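Local coordinates for dihydropteridine reductase (Caenorhabditis elegans, PDB 1OOE), which probably reduces quinonoid dihydrobiopterin to tetrahydrobiopterin with NADH or NADPH, as a homodimeric member of the short-chain dehydrogenase/reductase family, at residues A[198-203]-A[231-236]. Residues are numbered along the deposited sequence; the frame is centred on the assembly and turned at random.
Sequences LSFISE and STITPQ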
# COMPACT_ATOMS: atom_id res chain seq x y z
N LEU A 198 -21.30 9.52 15.09
CA LEU A 198 -20.92 10.02 13.78
C LEU A 198 -20.85 11.55 13.78
O LEU A 198 -20.02 12.14 13.09
CB LEU A 198 -21.90 9.54 12.71
CG LEU A 198 -22.09 8.02 12.58
CD1 LEU A 198 -23.02 7.72 11.41
CD2 LEU A 198 -20.74 7.34 12.37
N SER A 199 -21.70 12.18 14.59
CA SER A 199 -21.73 13.64 14.68
C SER A 199 -20.41 14.23 15.18
O SER A 199 -20.09 15.37 14.86
CB SER A 199 -22.87 14.09 15.60
OG SER A 199 -22.67 13.65 16.94
N PHE A 200 -19.66 13.46 15.95
CA PHE A 200 -18.38 13.93 16.46
C PHE A 200 -17.47 14.22 15.27
O PHE A 200 -16.74 15.21 15.25
CB PHE A 200 -17.72 12.87 17.35
CG PHE A 200 -16.45 13.33 18.01
CD1 PHE A 200 -16.48 14.24 19.06
CD2 PHE A 200 -15.22 12.84 17.59
CE1 PHE A 200 -15.30 14.66 19.69
CE2 PHE A 200 -14.03 13.24 18.21
CZ PHE A 200 -14.08 14.15 19.26
N ILE A 201 -17.52 13.33 14.28
CA ILE A 201 -16.72 13.46 13.07
C ILE A 201 -17.21 14.60 12.18
O ILE A 201 -16.42 15.44 11.75
CB ILE A 201 -16.73 12.14 12.25
CG1 ILE A 201 -16.20 10.99 13.12
CG2 ILE A 201 -15.89 12.29 10.99
CD1 ILE A 201 -14.78 11.16 13.58
N SER A 202 -18.52 14.63 11.92
CA SER A 202 -19.09 15.68 11.07
C SER A 202 -18.79 17.05 11.65
O SER A 202 -18.44 17.98 10.92
CB SER A 202 -20.60 15.49 10.93
OG SER A 202 -20.91 14.24 10.33
N GLU A 203 -18.94 17.18 12.97
CA GLU A 203 -18.68 18.44 13.65
C GLU A 203 -17.23 18.87 13.50
O GLU A 203 -16.94 20.04 13.25
CB GLU A 203 -19.05 18.32 15.13
CG GLU A 203 -20.55 18.48 15.39
CD GLU A 203 -20.96 18.01 16.77
OE1 GLU A 203 -20.15 18.14 17.72
OE2 GLU A 203 -22.09 17.51 16.92
N SER A 231 -15.42 11.62 23.68
CA SER A 231 -14.55 11.29 22.55
C SER A 231 -13.26 12.10 22.57
O SER A 231 -13.25 13.27 22.96
CB SER A 231 -15.28 11.51 21.23
OG SER A 231 -16.38 10.62 21.10
N THR A 232 -12.17 11.47 22.14
CA THR A 232 -10.86 12.11 22.11
C THR A 232 -10.14 11.83 20.79
O THR A 232 -10.25 10.73 20.24
CB THR A 232 -9.98 11.61 23.27
OG1 THR A 232 -10.63 11.87 24.52
CG2 THR A 232 -8.63 12.31 23.26
N ILE A 233 -9.41 12.82 20.29
CA ILE A 233 -8.64 12.69 19.06
C ILE A 233 -7.16 12.79 19.44
O ILE A 233 -6.72 13.82 19.95
CB ILE A 233 -8.98 13.81 18.05
CG1 ILE A 233 -10.47 13.76 17.72
CG2 ILE A 233 -8.14 13.66 16.78
CD1 ILE A 233 -10.92 14.87 16.78
N THR A 234 -6.41 11.73 19.19
CA THR A 234 -4.99 11.71 19.54
C THR A 234 -4.09 11.43 18.33
O THR A 234 -4.15 10.36 17.73
CB THR A 234 -4.70 10.61 20.60
OG1 THR A 234 -5.63 10.74 21.69
CG2 THR A 234 -3.29 10.74 21.13
N PRO A 235 -3.25 12.41 17.95
CA PRO A 235 -2.34 12.22 16.81
C PRO A 235 -1.36 11.10 17.15
O PRO A 235 -0.86 11.03 18.28
CB PRO A 235 -1.65 13.58 16.69
CG PRO A 235 -2.68 14.53 17.21
CD PRO A 235 -3.22 13.81 18.41
N GLN A 236 -1.08 10.23 16.18
CA GLN A 236 -0.16 9.11 16.37
C GLN A 236 1.20 9.37 15.73
O GLN A 236 1.38 10.47 15.16
CB GLN A 236 -0.76 7.83 15.80
CG GLN A 236 -2.09 7.43 16.41
CD GLN A 236 -1.98 7.14 17.90
OE1 GLN A 236 -1.28 6.22 18.31
NE2 GLN A 236 -2.68 7.93 18.71
OXT GLN A 236 2.07 8.48 15.81
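Phe200 lays one face of its ring over the CB of Ser231, a CH-pi contact in which that carbon sits 3.4 Å from the centroid of the Phe200 ring and only 10° off its normal. The ring reaches the strand because CG stands anti to the backbone N (chi1 -175°), extending the side chain from the helix. Ile233, two residues further along, meets the same ring differently: its CG1 comes up to the rim, roughly level with the ring, 3.6 Å from Phe200 CE2. One aromatic group thus uses a face for one strand residue and an edge for the next on that side of the strand, while the intervening Thr232 points away. The hydroxyl of Ser231 is hydrogen-bonded to Thr226 OG1, and CB is the atom centred over the ring. The contact is small and apolar, near the surface, and a bound MES molecule, probably from crystallisation, lies close to Ile233. Phe200 also touches Ile224 of strand 221-227, and the His204 ring meets it with planes at about 45°. Helix 198-210 thus packs against strand 230-235, which runs antiparallel to strand 221-227 and ends the Rossmann-type sheet within this chain, while helix 14-25 touches other residues of the same helix.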